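Local coordinates for protein Exo-poly-alpha-D-galacturonosidase (PDB 3JUR) that probably hydrolyses the alpha-1,4 galacturonosyl linkages of pectin from the chain end, as an exo-acting polygalacturonase of glycosyl hydrolase family 28, at residues 185-197 / 207-219. Sequence-based numbering, arbitrary orientation.
Sequences GHYLRPSFVQFYR and KIINSPMWCIHPV. Unlike the reference sequence in segment 207-219: I216 (reference Val).
V193 O accepts H217 N at 2.7 Å, in a tight link between parallel strands 193-196 and 216-219. The two strands lie on successive coils of the right-handed beta-helix of this family, their axes 4.7 Å apart; V219 N to F195 O (2.8 Å) continues the pairing.

On the face that carries Q194, Y196, H217 and V219, the H217 ring shows how such stacking fixes a polar group. With CG anti to the backbone N (chi1 -169°), the ring stands beside Q194, its ND1 hydrogen-bonded at the edge to S191 OG (2.9 Å). V219 CG2 lies over one face near the rim and W214 CE3 over the centre of the opposite one, while E244 takes NE2. V219 CG1 also makes a CH-pi contact over the Y196 ring.

Ahead of the two strands, R189 NH1 bonds to P212 O (3.0 Å) in the carbonyl plane, and M213 SD lies over the guanidinium centre, 3.7 Å above its plane. NH1 also bonds P236 O, and NH2 bonds N237 OD1. A leucine in its place would probably leave P212 O, P236 O and N237 OD1 without their donor and take the flat group from beneath the M213 sulfur.

A hydrogen bond at each ring nitrogen and a neighbour over each face imply that the H217 ring is probably held against rotation.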
# COMPACT_ATOMS: atom_id res chain seq x y z
N GLY D 185 -13.75 -53.12 -26.50
CA GLY D 185 -14.77 -52.45 -27.33
C GLY D 185 -15.22 -51.11 -26.76
O GLY D 185 -16.10 -50.46 -27.32
N HIS D 186 -14.63 -50.72 -25.63
CA HIS D 186 -14.94 -49.45 -24.99
C HIS D 186 -13.66 -48.66 -24.72
O HIS D 186 -12.57 -49.22 -24.73
CB HIS D 186 -15.75 -49.68 -23.71
CG HIS D 186 -17.03 -50.40 -23.95
ND1 HIS D 186 -18.21 -49.75 -24.22
CD2 HIS D 186 -17.30 -51.73 -24.03
CE1 HIS D 186 -19.17 -50.64 -24.43
NE2 HIS D 186 -18.64 -51.85 -24.31
N TYR D 187 -13.81 -47.36 -24.49
CA TYR D 187 -12.66 -46.45 -24.55
C TYR D 187 -12.45 -45.62 -23.29
O TYR D 187 -12.19 -44.41 -23.35
CB TYR D 187 -12.75 -45.59 -25.83
CG TYR D 187 -12.78 -46.45 -27.08
CD1 TYR D 187 -11.61 -46.79 -27.74
CD2 TYR D 187 -13.99 -46.94 -27.59
CE1 TYR D 187 -11.63 -47.60 -28.88
CE2 TYR D 187 -14.03 -47.74 -28.72
CZ TYR D 187 -12.84 -48.06 -29.36
OH TYR D 187 -12.87 -48.85 -30.49
N LEU D 188 -12.54 -46.29 -22.14
CA LEU D 188 -12.27 -45.68 -20.85
C LEU D 188 -10.90 -46.13 -20.33
O LEU D 188 -10.72 -47.31 -19.97
CB LEU D 188 -13.37 -46.04 -19.85
CG LEU D 188 -14.82 -45.75 -20.25
CD1 LEU D 188 -15.79 -46.36 -19.25
CD2 LEU D 188 -15.07 -44.25 -20.40
N ARG D 189 -9.94 -45.20 -20.32
CA ARG D 189 -8.58 -45.45 -19.82
C ARG D 189 -8.57 -45.87 -18.34
O ARG D 189 -9.44 -45.46 -17.58
CB ARG D 189 -7.71 -44.21 -19.97
CG ARG D 189 -7.34 -43.84 -21.40
CD ARG D 189 -6.86 -42.40 -21.42
NE ARG D 189 -7.95 -41.45 -21.17
CZ ARG D 189 -7.79 -40.23 -20.66
NH1 ARG D 189 -6.58 -39.79 -20.31
NH2 ARG D 189 -8.85 -39.46 -20.48
N PRO D 190 -7.59 -46.70 -17.95
CA PRO D 190 -7.44 -47.07 -16.54
C PRO D 190 -6.54 -46.09 -15.78
O PRO D 190 -5.77 -45.36 -16.41
CB PRO D 190 -6.77 -48.44 -16.63
CG PRO D 190 -5.93 -48.35 -17.86
CD PRO D 190 -6.67 -47.46 -18.82
N SER D 191 -6.66 -46.06 -14.45
CA SER D 191 -5.70 -45.35 -13.60
C SER D 191 -4.32 -46.02 -13.70
O SER D 191 -4.22 -47.17 -14.15
CB SER D 191 -6.17 -45.35 -12.14
OG SER D 191 -7.33 -44.54 -11.95
N PHE D 192 -3.27 -45.31 -13.31
CA PHE D 192 -1.93 -45.89 -13.30
C PHE D 192 -1.77 -46.80 -12.06
O PHE D 192 -1.85 -48.01 -12.18
CB PHE D 192 -0.85 -44.79 -13.33
CG PHE D 192 0.52 -45.28 -13.74
CD1 PHE D 192 1.31 -44.49 -14.58
CD2 PHE D 192 1.03 -46.50 -13.30
CE1 PHE D 192 2.59 -44.91 -14.96
CE2 PHE D 192 2.31 -46.92 -13.67
CZ PHE D 192 3.08 -46.13 -14.51
N VAL D 193 -1.57 -46.19 -10.89
CA VAL D 193 -1.46 -46.94 -9.64
C VAL D 193 -2.76 -46.80 -8.86
O VAL D 193 -3.18 -45.69 -8.53
CB VAL D 193 -0.25 -46.45 -8.78
CG1 VAL D 193 -0.13 -47.24 -7.48
CG2 VAL D 193 1.06 -46.51 -9.57
N GLN D 194 -3.42 -47.93 -8.58
CA GLN D 194 -4.69 -47.90 -7.87
C GLN D 194 -4.73 -48.90 -6.72
O GLN D 194 -4.47 -50.09 -6.91
CB GLN D 194 -5.87 -48.12 -8.83
CG GLN D 194 -7.26 -47.83 -8.21
CD GLN D 194 -8.40 -47.94 -9.22
OE1 GLN D 194 -8.83 -49.03 -9.59
NE2 GLN D 194 -8.89 -46.79 -9.66
N PHE D 195 -5.01 -48.39 -5.53
CA PHE D 195 -5.30 -49.20 -4.36
C PHE D 195 -6.79 -49.07 -4.10
O PHE D 195 -7.29 -47.96 -3.85
CB PHE D 195 -4.51 -48.68 -3.14
CG PHE D 195 -3.02 -48.66 -3.35
CD1 PHE D 195 -2.26 -49.80 -3.09
CD2 PHE D 195 -2.38 -47.50 -3.80
CE1 PHE D 195 -0.88 -49.80 -3.29
CE2 PHE D 195 -1.00 -47.49 -4.00
CZ PHE D 195 -0.24 -48.65 -3.75
N TYR D 196 -7.50 -50.18 -4.18
CA TYR D 196 -8.96 -50.18 -4.02
C TYR D 196 -9.37 -50.88 -2.73
O TYR D 196 -9.12 -52.08 -2.55
CB TYR D 196 -9.63 -50.84 -5.23
CG TYR D 196 -10.93 -50.18 -5.62
CD1 TYR D 196 -10.97 -49.25 -6.66
CD2 TYR D 196 -12.10 -50.46 -4.93
CE1 TYR D 196 -12.17 -48.63 -7.02
CE2 TYR D 196 -13.30 -49.84 -5.27
CZ TYR D 196 -13.33 -48.93 -6.32
OH TYR D 196 -14.52 -48.32 -6.64
N ARG D 197 -9.98 -50.11 -1.83
CA ARG D 197 -10.41 -50.58 -0.50
C ARG D 197 -9.25 -51.22 0.28
O ARG D 197 -9.37 -52.35 0.78
CB ARG D 197 -11.61 -51.54 -0.60
CG ARG D 197 -12.83 -50.98 -1.33
CD ARG D 197 -14.05 -51.88 -1.10
NE ARG D 197 -13.87 -53.23 -1.64
CZ ARG D 197 -14.67 -53.82 -2.52
NH1 ARG D 197 -15.74 -53.19 -2.99
NH2 ARG D 197 -14.41 -55.05 -2.94
N LYS D 207 9.69 -42.46 -9.37
CA LYS D 207 9.25 -41.50 -10.37
C LYS D 207 8.18 -42.14 -11.25
O LYS D 207 8.28 -43.32 -11.61
CB LYS D 207 10.43 -41.04 -11.23
CG LYS D 207 10.09 -39.89 -12.17
CD LYS D 207 11.26 -39.52 -13.07
CE LYS D 207 10.92 -38.28 -13.87
NZ LYS D 207 12.04 -37.87 -14.76
N ILE D 208 7.15 -41.36 -11.59
CA ILE D 208 6.06 -41.83 -12.45
C ILE D 208 5.91 -40.96 -13.70
O ILE D 208 5.70 -39.75 -13.59
CB ILE D 208 4.71 -41.88 -11.69
CG1 ILE D 208 4.78 -42.87 -10.52
CG2 ILE D 208 3.56 -42.25 -12.64
CD1 ILE D 208 3.65 -42.74 -9.54
N ILE D 209 6.02 -41.60 -14.87
CA ILE D 209 5.97 -40.95 -16.19
C ILE D 209 4.97 -41.63 -17.14
O ILE D 209 4.59 -42.80 -16.95
CB ILE D 209 7.38 -40.91 -16.87
CG1 ILE D 209 7.92 -42.32 -17.14
CG2 ILE D 209 8.37 -40.10 -16.04
CD1 ILE D 209 9.28 -42.34 -17.84
N ASN D 210 4.56 -40.88 -18.18
CA ASN D 210 3.73 -41.41 -19.27
C ASN D 210 2.50 -42.15 -18.75
O ASN D 210 2.26 -43.31 -19.12
CB ASN D 210 4.55 -42.33 -20.21
CG ASN D 210 5.86 -41.71 -20.67
OD1 ASN D 210 5.91 -40.57 -21.15
ND2 ASN D 210 6.94 -42.47 -20.57
N SER D 211 1.72 -41.49 -17.91
CA SER D 211 0.53 -42.08 -17.32
C SER D 211 -0.65 -42.06 -18.30
O SER D 211 -0.85 -41.05 -18.99
CB SER D 211 0.15 -41.35 -16.03
OG SER D 211 -1.05 -41.85 -15.48
N PRO D 212 -1.41 -43.17 -18.37
CA PRO D 212 -2.60 -43.22 -19.21
C PRO D 212 -3.61 -42.13 -18.83
O PRO D 212 -4.15 -41.46 -19.71
CB PRO D 212 -3.18 -44.61 -18.92
CG PRO D 212 -1.98 -45.43 -18.57
CD PRO D 212 -1.10 -44.49 -17.78
N MET D 213 -3.80 -41.96 -17.53
CA MET D 213 -4.75 -41.02 -16.96
C MET D 213 -4.27 -40.64 -15.54
O MET D 213 -3.15 -40.15 -15.40
CB MET D 213 -6.16 -41.62 -16.98
CG MET D 213 -7.28 -40.60 -16.81
SD MET D 213 -8.88 -41.29 -17.23
CE MET D 213 -9.97 -40.06 -16.52
N TRP D 214 -5.08 -40.88 -14.50
CA TRP D 214 -4.68 -40.49 -13.13
C TRP D 214 -3.51 -41.33 -12.65
O TRP D 214 -3.48 -42.55 -12.87
CB TRP D 214 -5.85 -40.59 -12.14
CG TRP D 214 -7.08 -39.78 -12.48
CD1 TRP D 214 -7.25 -38.92 -13.52
CD2 TRP D 214 -8.31 -39.75 -11.74
NE1 TRP D 214 -8.50 -38.36 -13.49
CE2 TRP D 214 -9.18 -38.85 -12.40
CE3 TRP D 214 -8.77 -40.41 -10.58
CZ2 TRP D 214 -10.48 -38.59 -11.94
CZ3 TRP D 214 -10.05 -40.14 -10.12
CH2 TRP D 214 -10.90 -39.24 -10.81
N CYS D 215 -2.55 -40.69 -11.98
CA CYS D 215 -1.27 -41.35 -11.68
C CYS D 215 -1.34 -42.20 -10.42
O CYS D 215 -1.09 -43.41 -10.48
CB CYS D 215 -0.12 -40.35 -11.62
SG CYS D 215 0.23 -39.52 -13.20
N ILE D 216 -1.69 -41.59 -9.29
CA ILE D 216 -1.86 -42.34 -8.04
C ILE D 216 -3.28 -42.19 -7.50
O ILE D 216 -3.71 -41.09 -7.11
CB ILE D 216 -0.82 -41.93 -6.99
CG1 ILE D 216 0.59 -42.23 -7.52
CG2 ILE D 216 -1.08 -42.67 -5.67
CD1 ILE D 216 1.69 -42.06 -6.51
N HIS D 217 -4.00 -43.31 -7.47
CA HIS D 217 -5.43 -43.29 -7.22
C HIS D 217 -5.86 -44.25 -6.10
O HIS D 217 -6.35 -45.35 -6.38
CB HIS D 217 -6.18 -43.57 -8.54
CG HIS D 217 -7.66 -43.34 -8.47
ND1 HIS D 217 -8.54 -43.86 -9.40
CD2 HIS D 217 -8.42 -42.64 -7.59
CE1 HIS D 217 -9.77 -43.50 -9.09
NE2 HIS D 217 -9.73 -42.75 -8.00
N PRO D 218 -5.66 -43.85 -4.83
CA PRO D 218 -6.20 -44.65 -3.74
C PRO D 218 -7.70 -44.40 -3.59
O PRO D 218 -8.14 -43.24 -3.63
CB PRO D 218 -5.44 -44.16 -2.50
CG PRO D 218 -4.95 -42.80 -2.84
CD PRO D 218 -4.96 -42.64 -4.33
N VAL D 219 -8.46 -45.48 -3.44
CA VAL D 219 -9.92 -45.40 -3.38
C VAL D 219 -10.41 -46.17 -2.17
O VAL D 219 -10.00 -47.31 -1.95
CB VAL D 219 -10.58 -46.00 -4.66
CG1 VAL D 219 -12.10 -45.84 -4.62
CG2 VAL D 219 -10.02 -45.36 -5.93